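Local atomic coordinates of lipoprotein (Clostridium difficile, PDB entry 4OTE), a protein that probably binds methionine outside the membrane for uptake, as a zinc-binding lipoprotein of the NlpA family. Residues E35-D40 and G52-N57; I7-T12 and K214-V219; E47-N50 and A56-F59; L13-E18 and Y83-I88. All coordinates share one frame; numbering follows the deposited sequence. Where two conformers were deposited one is given.

Contact 1: E35-D40 and G52-N57. With ZN (zinc ion), chain F; ACT (acetate ion), chain R.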
loop_
_atom_site.group_PDB
_atom_site.type_symbol
_atom_site.label_atom_id
_atom_site.label_comp_id
_atom_site.label_asym_id
_atom_site.label_seq_id
_atom_site.Cartn_x
_atom_site.Cartn_y
_atom_site.Cartn_z
ATOM N N GLU A 35 -14.654 -11.494 11.639
ATOM C CA GLU A 35 -13.593 -11.185 12.583
ATOM C C GLU A 35 -12.386 -10.666 11.816
ATOM O O GLU A 35 -11.919 -11.302 10.875
ATOM C CB GLU A 35 -13.215 -12.415 13.401
ATOM C CG GLU A 35 -14.328 -12.883 14.319
ATOM C CD GLU A 35 -13.925 -14.080 15.146
ATOM O OE1 GLU A 35 -12.904 -13.991 15.860
ATOM O OE2 GLU A 35 -14.630 -15.110 15.085
ATOM N N VAL A 36 -11.899 -9.495 12.215
ATOM C CA VAL A 36 -10.724 -8.896 11.602
ATOM C C VAL A 36 -9.514 -9.177 12.486
ATOM O O VAL A 36 -9.506 -8.834 13.671
ATOM C CB VAL A 36 -10.896 -7.376 11.424
ATOM C CG1 VAL A 36 -9.676 -6.772 10.736
ATOM C CG2 VAL A 36 -12.166 -7.084 10.637
ATOM N N LYS A 37 -8.504 -9.817 11.907
ATOM C CA LYS A 37 -7.235 -10.036 12.584
ATOM C C LYS A 37 -6.248 -8.965 12.111
ATOM O O LYS A 37 -5.953 -8.860 10.916
ATOM C CB LYS A 37 -6.716 -11.434 12.267
ATOM C CG LYS A 37 -5.454 -11.821 13.014
ATOM C CD LYS A 37 -4.954 -13.196 12.591
ATOM C CE LYS A 37 -5.796 -14.322 13.169
ATOM N NZ LYS A 37 -5.819 -14.291 14.657
ATOM N N ASN A 38 -5.755 -8.167 13.053
ATOM C CA ASN A 38 -4.872 -7.050 12.747
ATOM C C ASN A 38 -3.429 -7.516 12.527
ATOM O O ASN A 38 -2.894 -8.290 13.318
ATOM C CB ASN A 38 -4.922 -6.029 13.887
ATOM C CG ASN A 38 -4.072 -4.799 13.618
ATOM O OD1 ASN A 38 -4.177 -4.174 12.564
ATOM N ND2 ASN A 38 -3.227 -4.438 14.579
ATOM N N PHE A 39 -2.812 -7.049 11.445
ATOM C CA PHE A 39 -1.385 -7.252 11.209
ATOM C C PHE A 39 -0.697 -5.900 11.045
ATOM O O PHE A 39 -1.317 -4.941 10.599
ATOM C CB PHE A 39 -1.167 -8.117 9.971
ATOM C CG PHE A 39 -1.544 -9.552 10.171
ATOM C CD1 PHE A 39 -0.644 -10.445 10.731
ATOM C CD2 PHE A 39 -2.803 -10.008 9.817
ATOM C CE1 PHE A 39 -0.990 -11.769 10.925
ATOM C CE2 PHE A 39 -3.156 -11.331 10.010
ATOM C CZ PHE A 39 -2.250 -12.213 10.565
ATOM N N ASP A 40 0.583 -5.824 11.406
ATOM C CA ASP A 40 1.321 -4.550 11.368
ATOM C C ASP A 40 2.462 -4.550 10.347
ATOM O O ASP A 40 3.258 -3.607 10.292
ATOM C CB ASP A 40 1.841 -4.191 12.766
ATOM C CG ASP A 40 2.761 -5.256 13.353
ATOM O OD1 ASP A 40 3.481 -5.922 12.586
ATOM O OD2 ASP A 40 2.769 -5.419 14.591
ATOM N N GLY A 52 -3.762 -21.261 6.540
ATOM C CA GLY A 52 -5.166 -21.583 6.786
ATOM C C GLY A 52 -5.749 -20.916 8.022
ATOM O O GLY A 52 -6.875 -21.219 8.415
ATOM N N GLU A 53 -4.998 -20.005 8.636
ATOM C CA GLU A 53 -5.453 -19.330 9.851
ATOM C C GLU A 53 -6.564 -18.318 9.557
ATOM O O GLU A 53 -7.447 -18.104 10.383
ATOM C CB GLU A 53 -4.285 -18.623 10.546
ATOM C CG GLU A 53 -4.628 -18.153 11.948
ATOM C CD GLU A 53 -3.527 -17.352 12.620
ATOM O OE1 GLU A 53 -2.525 -16.991 11.972
ATOM O OE2 GLU A 53 -3.682 -17.069 13.826
ATOM N N ILE A 54 -6.500 -17.694 8.385
ATOM C CA ILE A 54 -7.475 -16.686 7.973
ATOM C C ILE A 54 -8.053 -17.071 6.615
ATOM O O ILE A 54 -7.396 -17.750 5.826
ATOM C CB ILE A 54 -6.846 -15.269 7.906
ATOM C CG1 ILE A 54 -5.718 -15.206 6.866
ATOM C CG2 ILE A 54 -6.327 -14.859 9.278
ATOM C CD1 ILE A 54 -4.972 -13.890 6.827
ATOM N N ASP A 55 -9.286 -16.643 6.357
ATOM C CA ASP A 55 -9.969 -16.936 5.091
ATOM C C ASP A 55 -9.470 -16.053 3.957
ATOM O O ASP A 55 -9.525 -16.440 2.792
ATOM C CB ASP A 55 -11.473 -16.739 5.247
ATOM C CG ASP A 55 -12.086 -17.713 6.228
ATOM O OD1 ASP A 55 -11.993 -18.934 5.984
ATOM O OD2 ASP A 55 -12.658 -17.262 7.239
ATOM N N ALA A 56 -8.998 -14.861 4.305
ATOM C CA ALA A 56 -8.552 -13.888 3.323
ATOM C C ALA A 56 -7.726 -12.800 3.998
ATOM O O ALA A 56 -7.681 -12.714 5.228
ATOM C CB ALA A 56 -9.756 -13.274 2.621
ATOM N N ASN A 57 -7.065 -11.969 3.199
ATOM C CA ASN A 57 -6.437 -10.772 3.745
ATOM C C ASN A 57 -6.651 -9.551 2.857
ATOM O O ASN A 57 -6.938 -9.678 1.662
ATOM C CB ASN A 57 -4.953 -11.005 4.103
ATOM C CG ASN A 57 -4.065 -11.284 2.891
ATOM O OD1 ASN A 57 -4.164 -10.623 1.858
ATOM N ND2 ASN A 57 -3.148 -12.236 3.042
HETATM ZN ZN ZN F . 4.149 -7.763 12.468
HETATM C C ACT R . 1.791 -8.789 13.582
HETATM O O ACT R . 3.022 -8.821 13.795
HETATM O OXT ACT R . 1.344 -8.316 12.515
HETATM C CH3 ACT R . 0.839 -9.316 14.622
#
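Lys37 sends CG anti to its own backbone N (chi1 -175°), and its chain then bends at chi3 and chi4, which brings the ammonium group to Glu53. The Glu53 side chain runs out extended and crosses the lysine at about a right angle. Lys37 NZ lies 3.6 Å from Glu53 OE2, a long salt bridge. The lysine stem also packs on a branch of Ile54, with Lys37 CD 4.0 Å from Ile54 CG2. The other branch of Ile54 reaches obliquely to the Phe39 ring, where Phe39 CE2 and Ile54 CD1 are 4.5 Å apart. The charged pair thus borders a small apolar patch, which Phe39 extends to Leu44 and Pro45 of the helix between the segments.

At the end of 35-40, Asp40 OD1 binds a zinc ion at 2.0 Å. Asp41 and an acetate, probably from the crystallisation liquor, also bind this zinc. Asp40 N donates a hydrogen bond of 2.8 Å to acetate OXT, which approaches the Phe39 ring obliquely. Gly52, with positive phi, is the C-prime residue of a Schellman motif that ends helix 44-51. The whole is a beta-alpha-beta unit, in which strands 33-39 and 56-58 lie on either side of strand 6-12.

Contact 2: I7-T12 and K214-V219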
loop_
_atom_site.group_PDB
_atom_site.type_symbol
_atom_site.label_atom_id
_atom_site.label_comp_id
_atom_site.label_asym_id
_atom_site.label_seq_id
_atom_site.Cartn_x
_atom_site.Cartn_y
_atom_site.Cartn_z
ATOM N N ILE A 7 -16.251 -15.462 9.182
ATOM C CA ILE A 7 -15.222 -15.120 8.211
ATOM C C ILE A 7 -14.114 -14.386 8.958
ATOM O O ILE A 7 -14.367 -13.377 9.611
ATOM C CB ILE A 7 -15.773 -14.230 7.078
ATOM C CG1 ILE A 7 -17.058 -14.828 6.500
ATOM C CG2 ILE A 7 -14.740 -14.080 5.970
ATOM C CD1 ILE A 7 -17.718 -13.959 5.449
ATOM N N VAL A 8 -12.898 -14.915 8.875
ATOM C CA VAL A 8 -11.737 -14.320 9.516
ATOM C C VAL A 8 -10.875 -13.688 8.428
ATOM O O VAL A 8 -10.369 -14.388 7.549
ATOM C CB VAL A 8 -10.925 -15.378 10.282
ATOM C CG1 VAL A 8 -9.742 -14.743 10.998
ATOM C CG2 VAL A 8 -11.821 -16.115 11.273
ATOM N N VAL A 9 -10.724 -12.367 8.479
ATOM C CA VAL A 9 -9.910 -11.653 7.502
ATOM C C VAL A 9 -8.744 -10.964 8.201
ATOM O O VAL A 9 -8.944 -10.247 9.181
ATOM C CB VAL A 9 -10.737 -10.609 6.725
ATOM C CG1 VAL A 9 -9.916 -10.013 5.586
ATOM C CG2 VAL A 9 -12.012 -11.240 6.180
ATOM N N GLY A 10 -7.535 -11.194 7.693
ATOM C CA GLY A 10 -6.336 -10.505 8.163
ATOM C C GLY A 10 -6.145 -9.190 7.431
ATOM O O GLY A 10 -6.306 -9.130 6.220
ATOM N N ALA A 11 -5.808 -8.125 8.153
ATOM C CA ALA A 11 -5.634 -6.823 7.511
ATOM C C ALA A 11 -4.770 -5.878 8.320
ATOM O O ALA A 11 -4.748 -5.931 9.549
ATOM C CB ALA A 11 -6.985 -6.179 7.253
ATOM N N THR A 12 -4.053 -5.014 7.611
ATOM C CA THR A 12 -3.444 -3.840 8.225
ATOM C C THR A 12 -4.572 -2.871 8.568
ATOM O O THR A 12 -5.583 -2.822 7.864
ATOM C CB THR A 12 -2.438 -3.182 7.274
ATOM O OG1 THR A 12 -3.006 -3.109 5.961
ATOM C CG2 THR A 12 -1.162 -3.997 7.216
ATOM N N LYS A 214 -16.936 -14.697 -1.838
ATOM C CA LYS A 214 -17.991 -14.041 -2.591
ATOM C C LYS A 214 -18.696 -12.963 -1.763
ATOM O O LYS A 214 -18.919 -11.850 -2.249
ATOM C CB LYS A 214 -18.988 -15.097 -3.046
ATOM C CG LYS A 214 -20.028 -14.628 -4.033
ATOM C CD LYS A 214 -20.830 -15.825 -4.519
ATOM C CE LYS A 214 -22.319 -15.567 -4.427
ATOM N NZ LYS A 214 -22.722 -14.421 -5.284
ATOM N N VAL A 215 -19.039 -13.292 -0.519
ATOM C CA VAL A 215 -19.678 -12.331 0.387
ATOM C C VAL A 215 -18.762 -11.134 0.647
ATOM O O VAL A 215 -19.208 -9.992 0.620
ATOM C CB VAL A 215 -20.092 -12.987 1.728
ATOM C CG1 VAL A 215 -20.296 -11.948 2.830
ATOM C CG2 VAL A 215 -21.360 -13.810 1.545
ATOM N N LEU A 216 -17.487 -11.406 0.900
ATOM C CA LEU A 216 -16.514 -10.354 1.194
ATOM C C LEU A 216 -16.329 -9.404 0.022
ATOM O O LEU A 216 -16.300 -8.188 0.205
ATOM C CB LEU A 216 -15.159 -10.954 1.578
ATOM C CG LEU A 216 -15.014 -11.490 3.002
ATOM C CD1 LEU A 216 -13.656 -12.161 3.144
ATOM C CD2 LEU A 216 -15.173 -10.378 4.029
ATOM N N GLN A 217 -16.205 -9.956 -1.181
ATOM C CA GLN A 217 -15.994 -9.126 -2.361
ATOM C C GLN A 217 -17.257 -8.375 -2.767
ATOM O O GLN A 217 -17.166 -7.309 -3.373
ATOM C CB GLN A 217 -15.426 -9.947 -3.516
ATOM C CG GLN A 217 -14.009 -10.429 -3.235
ATOM C CD GLN A 217 -13.212 -10.698 -4.490
ATOM O OE1 GLN A 217 -12.292 -9.953 -4.818
ATOM N NE2 GLN A 217 -13.563 -11.760 -5.200
ATOM N N ASP A 218 -18.424 -8.913 -2.414
ATOM C CA ASP A 218 -19.684 -8.194 -2.601
ATOM C C ASP A 218 -19.722 -6.940 -1.734
ATOM O O ASP A 218 -19.915 -5.839 -2.246
ATOM C CB ASP A 218 -20.896 -9.089 -2.286
ATOM C CG ASP A 218 -21.325 -9.936 -3.472
ATOM O OD1 ASP A 218 -20.755 -9.761 -4.573
ATOM O OD2 ASP A 218 -22.242 -10.774 -3.304
ATOM N N VAL A 219 -19.507 -7.099 -0.428
ATOM C CA VAL A 219 -19.591 -5.953 0.477
ATOM C C VAL A 219 -18.452 -4.960 0.241
ATOM O O VAL A 219 -18.645 -3.759 0.411
ATOM C CB VAL A 219 -19.658 -6.355 1.970
ATOM C CG1 VAL A 219 -20.781 -7.361 2.202
ATOM C CG2 VAL A 219 -18.329 -6.902 2.465
#
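Strand 7-12, through Ile7 and Val9, packs on helix 214-219, through Val215 and Leu216; the two short axes pass 10.8 Å apart, with 61° between their N-to-C directions. Leu216 is the central side chain. Its CD1 methyl touches both strand residues, at 3.6 Å from Ile7 CG2 and 3.6 Å from Val9 CG2. Its other methyl takes a smaller share, with Leu216 CD2 3.9 Å from Val9 CG2. Leu216 lies antiparallel to both side chains, so the groups meet alongside one another. Ile7 and Val9 are two apart in the strand and therefore point to the same face of the sheet, while Val8 points away from the helix.

Ile7 uses two branches. With CG1 anti to the carbonyl carbon (chi1 -49°), CG2 is left to meet the leucine, and the longer branch carries CD1 toward Val215, the residue just before Leu216 in the helix. There Ile7 CD1 comes within 4.2 Å of Val215 CG1, a looser contact. Ile27 and Leu201 also touch Leu216, and Tyr32 touches both Ile7 and Val215.

A directional tie comes from elsewhere on the helix: Gln217 OE1 is hydrogen-bonded to Lys80 N of strand 76-84. Between 7-12 and 214-219 all four touching residues are buried, and no hydrogen bond or salt bridge forms. Methyl packing makes this join, and it probably rests on shape and the exclusion of water.

Contact 3: E47-N50 and A56-F59. With MSE (selenomethionine), chain C.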
loop_
_atom_site.group_PDB
_atom_site.type_symbol
_atom_site.label_atom_id
_atom_site.label_comp_id
_atom_site.label_asym_id
_atom_site.label_seq_id
_atom_site.Cartn_x
_atom_site.Cartn_y
_atom_site.Cartn_z
ATOM N N GLU A 47 1.461 -15.423 5.033
ATOM C CA GLU A 47 1.765 -16.659 5.754
ATOM C C GLU A 47 0.492 -17.211 6.365
ATOM O O GLU A 47 0.102 -18.344 6.097
ATOM C CB GLU A 47 2.796 -16.419 6.865
ATOM C CG GLU A 47 4.238 -16.341 6.391
ATOM C CD GLU A 47 4.788 -17.672 5.900
ATOM O OE1 GLU A 47 4.280 -18.734 6.327
ATOM O OE2 GLU A 47 5.736 -17.653 5.083
ATOM N N ALA A 48 -0.163 -16.381 7.169
ATOM C CA ALA A 48 -1.400 -16.759 7.837
ATOM C C ALA A 48 -2.438 -17.254 6.839
ATOM O O ALA A 48 -3.112 -18.257 7.084
ATOM C CB ALA A 48 -1.944 -15.584 8.633
ATOM N N LEU A 49 -2.559 -16.558 5.711
ATOM C CA LEU A 49 -3.503 -16.959 4.672
ATOM C C LEU A 49 -3.165 -18.343 4.106
ATOM O O LEU A 49 -4.043 -19.191 3.946
ATOM C CB LEU A 49 -3.537 -15.920 3.545
ATOM C CG LEU A 49 -4.454 -16.219 2.358
ATOM C CD1 LEU A 49 -5.889 -16.409 2.824
ATOM C CD2 LEU A 49 -4.369 -15.117 1.309
ATOM N N ASN A 50 -1.891 -18.568 3.808
ATOM C CA ASN A 50 -1.464 -19.835 3.228
ATOM C C ASN A 50 -1.522 -20.979 4.245
ATOM O O ASN A 50 -1.822 -22.115 3.886
ATOM C CB ASN A 50 -0.059 -19.702 2.651
ATOM C CG ASN A 50 0.276 -20.813 1.673
ATOM O OD1 ASN A 50 -0.411 -21.005 0.666
ATOM N ND2 ASN A 50 1.346 -21.539 1.953
ATOM N N ALA A 56 -8.998 -14.861 4.305
ATOM C CA ALA A 56 -8.552 -13.888 3.323
ATOM C C ALA A 56 -7.726 -12.800 3.998
ATOM O O ALA A 56 -7.681 -12.714 5.228
ATOM C CB ALA A 56 -9.756 -13.274 2.621
ATOM N N ASN A 57 -7.065 -11.969 3.199
ATOM C CA ASN A 57 -6.437 -10.772 3.745
ATOM C C ASN A 57 -6.651 -9.551 2.857
ATOM O O ASN A 57 -6.938 -9.678 1.662
ATOM C CB ASN A 57 -4.953 -11.005 4.103
ATOM C CG ASN A 57 -4.065 -11.284 2.891
ATOM O OD1 ASN A 57 -4.164 -10.623 1.858
ATOM N ND2 ASN A 57 -3.148 -12.236 3.042
ATOM N N LEU A 58 -6.549 -8.374 3.470
ATOM C CA LEU A 58 -6.745 -7.107 2.779
ATOM C C LEU A 58 -5.627 -6.131 3.144
ATOM O O LEU A 58 -5.729 -5.391 4.125
ATOM C CB LEU A 58 -8.115 -6.519 3.133
ATOM C CG LEU A 58 -8.517 -5.231 2.404
ATOM C CD1 LEU A 58 -8.460 -5.408 0.895
ATOM C CD2 LEU A 58 -9.903 -4.784 2.836
ATOM N N PHE A 59 -4.551 -6.152 2.363
ATOM C CA PHE A 59 -3.409 -5.259 2.612
ATOM C C PHE A 59 -2.529 -4.972 1.386
ATOM O O PHE A 59 -1.794 -3.988 1.389
ATOM C CB PHE A 59 -2.530 -5.820 3.745
ATOM C CG PHE A 59 -1.612 -6.932 3.313
ATOM C CD1 PHE A 59 -2.103 -8.203 3.059
ATOM C CD2 PHE A 59 -0.251 -6.701 3.154
ATOM C CE1 PHE A 59 -1.255 -9.223 2.651
ATOM C CE2 PHE A 59 0.602 -7.712 2.748
ATOM C CZ PHE A 59 0.100 -8.977 2.497
HETATM N N MSE C 301 -1.178 0.109 0.805
HETATM C CA MSE C 301 0.127 -0.249 0.155
HETATM C C MSE C 301 0.235 0.487 -1.135
HETATM O O MSE C 301 -0.642 0.375 -1.998
HETATM O OXT MSE C 301 1.214 1.208 -1.337
HETATM C CB MSE C 301 0.273 -1.745 -0.120
HETATM C CG MSE C 301 1.672 -2.096 -0.631
HETATM SE SE MSE C 301 1.772 -3.994 -1.157
HETATM C CE MSE C 301 1.728 -4.751 0.649
#
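Leu49 provides the apolar part of the contact and meets both Ala56 and Asn57. Its CG stands anti to the backbone N (chi1 178°), which carries the two methyls over to the strand. One of them rests on the backbone, with Leu49 CD1 3.7 Å from Ala56 CA. The Ala56 methyl itself points away from the helix, toward Ile213 and Leu216.

The second kind of contact is between hydrocarbon and amide. Leu49 CD2 lies 3.6 Å from Asn57 ND2, and Leu49 CB is 3.7 Å from the same nitrogen. The two side chains cross at about a right angle. This is packing without a hydrogen bond, and the amide finds its polar partners elsewhere. Asn57 ND2 donates to Asn46 OD1, with a weak bond to Pro45 O, and Asn57 OD1 accepts a weak bond from Gln60. These partners satisfy a buried amide and probably limit its rotation.

Beyond the helix contact, Asn57 CG lies in plane at the edge of the Phe59 ring, within 56-59. The ring meets the end of the selenomethionine obliquely, with Phe59 CD2 3.7 Å from MSE CE. The carbonyl of Phe59 also faces the ligand, with Phe59 O 3.4 Å from MSE CB. Helix 44-51 packs here on strand 56-58; the chain then turns a corner at Phe59, part of the selenomethionine pocket, consistent with the substrate-binding-protein fold of the NlpA family.

Contact 4: L13-E18 and Y83-I88. With ZN (zinc ion), chain G; MSE (selenomethionine), chain C.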
loop_
_atom_site.group_PDB
_atom_site.type_symbol
_atom_site.label_atom_id
_atom_site.label_comp_id
_atom_site.label_asym_id
_atom_site.label_seq_id
_atom_site.Cartn_x
_atom_site.Cartn_y
_atom_site.Cartn_z
ATOM N N LEU A 13 -4.420 -2.121 9.655
ATOM C CA LEU A 13 -5.500 -1.248 10.118
ATOM C C LEU A 13 -5.965 -0.285 9.029
ATOM O O LEU A 13 -7.163 -0.178 8.761
ATOM C CB LEU A 13 -5.076 -0.457 11.352
ATOM C CG LEU A 13 -6.165 0.407 12.004
ATOM C CD1 LEU A 13 -7.399 -0.411 12.365
ATOM C CD2 LEU A 13 -5.612 1.116 13.233
ATOM N N VAL A 14 -5.015 0.402 8.400
ATOM C CA VAL A 14 -5.334 1.432 7.417
ATOM C C VAL A 14 -4.911 0.990 6.016
ATOM O O VAL A 14 -3.751 0.643 5.808
ATOM C CB VAL A 14 -4.637 2.760 7.764
ATOM C CG1 VAL A 14 -4.874 3.798 6.671
ATOM C CG2 VAL A 14 -5.122 3.269 9.114
ATOM N N PRO A 15 -5.846 1.003 5.047
ATOM C CA PRO A 15 -7.276 1.311 5.155
ATOM C C PRO A 15 -8.183 0.087 5.322
ATOM O O PRO A 15 -9.350 0.236 5.668
ATOM C CB PRO A 15 -7.579 2.000 3.820
ATOM C CG PRO A 15 -6.567 1.472 2.864
ATOM C CD PRO A 15 -5.443 0.832 3.639
ATOM N N GLY A 16 -7.650 -1.105 5.078
ATOM C CA GLY A 16 -8.468 -2.314 4.986
ATOM C C GLY A 16 -9.132 -2.757 6.275
ATOM O O GLY A 16 -10.292 -3.186 6.265
ATOM N N GLY A 17 -8.401 -2.667 7.383
ATOM C CA GLY A 17 -8.918 -3.090 8.684
ATOM C C GLY A 17 -10.144 -2.299 9.102
ATOM O O GLY A 17 -11.181 -2.875 9.434
ATOM N N GLU A 18 -10.027 -0.976 9.061
ATOM C CA GLU A 18 -11.107 -0.084 9.477
ATOM C C GLU A 18 -12.279 -0.123 8.490
ATOM O O GLU A 18 -13.429 0.011 8.902
ATOM C CB GLU A 18 -10.566 1.343 9.675
ATOM C CG GLU A 18 -11.594 2.453 9.880
ATOM C CD GLU A 18 -12.560 2.227 11.035
ATOM O OE1 GLU A 18 -12.307 1.365 11.900
ATOM O OE2 GLU A 18 -13.593 2.935 11.082
ATOM N N TYR A 83 -9.194 -0.461 -4.320
ATOM C CA TYR A 83 -8.774 0.922 -4.175
ATOM C C TYR A 83 -7.264 1.059 -4.311
ATOM O O TYR A 83 -6.514 0.125 -4.004
ATOM C CB TYR A 83 -9.216 1.472 -2.814
ATOM C CG TYR A 83 -8.878 0.561 -1.652
ATOM C CD1 TYR A 83 -7.590 0.523 -1.118
ATOM C CD2 TYR A 83 -9.845 -0.260 -1.088
ATOM C CE1 TYR A 83 -7.278 -0.317 -0.060
ATOM C CE2 TYR A 83 -9.544 -1.099 -0.027
ATOM C CZ TYR A 83 -8.264 -1.126 0.485
ATOM O OH TYR A 83 -7.969 -1.967 1.537
ATOM N N VAL A 84 -6.834 2.230 -4.774
ATOM C CA VAL A 84 -5.422 2.550 -4.909
ATOM C C VAL A 84 -4.997 3.433 -3.742
ATOM O O VAL A 84 -5.791 4.237 -3.249
ATOM C CB VAL A 84 -5.138 3.295 -6.224
ATOM C CG1 VAL A 84 -3.646 3.322 -6.499
ATOM C CG2 VAL A 84 -5.873 2.642 -7.386
ATOM N N CYS A 85 -3.749 3.272 -3.311
ATOM C CA CYS A 85 -3.171 4.058 -2.240
ATOM C C CYS A 85 -1.872 4.652 -2.776
ATOM O O CYS A 85 -0.790 4.134 -2.493
ATOM C CB CYS A 85 -2.887 3.172 -1.019
ATOM S SG CYS A 85 -4.336 2.342 -0.313
ATOM N N PRO A 86 -1.975 5.731 -3.577
ATOM C CA PRO A 86 -0.781 6.298 -4.196
ATOM C C PRO A 86 0.279 6.635 -3.158
ATOM O O PRO A 86 -0.049 7.157 -2.092
ATOM C CB PRO A 86 -1.294 7.583 -4.856
ATOM C CG PRO A 86 -2.754 7.387 -5.028
ATOM C CD PRO A 86 -3.189 6.500 -3.905
ATOM N N ALA A 87 1.534 6.317 -3.465
ATOM C CA ALA A 87 2.652 6.695 -2.613
ATOM C C ALA A 87 2.685 8.208 -2.474
ATOM O O ALA A 87 2.478 8.929 -3.445
ATOM C CB ALA A 87 3.965 6.193 -3.198
ATOM N N ILE A 88 2.920 8.680 -1.259
ATOM C CA ILE A 88 2.992 10.106 -0.987
ATOM C C ILE A 88 4.369 10.435 -0.431
ATOM O O ILE A 88 4.887 9.720 0.431
ATOM C CB ILE A 88 1.883 10.553 -0.010
ATOM C CG1 ILE A 88 0.518 10.442 -0.700
ATOM C CG2 ILE A 88 2.119 11.991 0.456
ATOM C CD1 ILE A 88 -0.663 10.593 0.232
HETATM ZN ZN ZN G . -14.781 2.397 12.692
HETATM N N MSE C 301 -1.178 0.109 0.805
HETATM C CA MSE C 301 0.127 -0.249 0.155
HETATM C C MSE C 301 0.235 0.487 -1.135
HETATM O O MSE C 301 -0.642 0.375 -1.998
HETATM O OXT MSE C 301 1.214 1.208 -1.337
HETATM C CB MSE C 301 0.273 -1.745 -0.120
HETATM C CG MSE C 301 1.672 -2.096 -0.631
HETATM SE SE MSE C 301 1.772 -3.994 -1.157
HETATM C CE MSE C 301 1.728 -4.751 0.649
#
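Pro15 and Tyr83 form the tight part of this contact. The CG corner of the proline ring comes obliquely onto the tyrosine ring, with Pro15 CG 3.5 Å from Tyr83 CE1. Tyr83 CG sits between its backbone N and carbonyl carbon (chi1 48°), which directs the ring at the start of the helix. Its hydroxyl oxygen packs against the backbone of Gly16, which follows Pro15, and Gly16 CA is 3.5 Å from Tyr83 OH.

The contact is looser toward the ligand. Pro15 CG is 4.0 Å from Cys85 SG, and Cys85 SG is also 4.0 Å from the amino nitrogen, MSE N. Cys85 CB approaches the carboxylate at 3.7 Å from MSE O.

Farther along the helix, Glu18 is partly exposed and takes no part in this packing. Its OE2 binds another zinc ion at 2.1 Å, joined there by Glu22, and also accepts a hydrogen bond from Lys232. The zinc ion offsets the charge of the two glutamates, and the lysine probably adds to this. Between the segments themselves there is no hydrogen bond, so van der Waals packing joins the start of helix 13-22 to residues 83-85, which reach the pocket at Cys85.

Contacts 1, 2 and 3 cluster on one side of the chain's centre, and strands 6-12 and 56-58 tie them together. The segments of contacts 1 and 3 overlap at Ala56 and Asn57, and the contact centres are about 6 Å apart. Gly10 N bonds to Ala56 O at 2.9 Å, joining contact 2 to contact 3. Contact 4 lies nearer the middle of the chain, about 16 Å between centres from contact 3. The two still touch, with Leu58 CG 3.4 Å from Tyr83 OH. Contacts 3 and 4 both reach the selenomethionine, through Phe59 and Cys85. In contact 2, the Val9 side chain is about 14 Å from the ligand. Contacts 1 and 4 each carry a different zinc site.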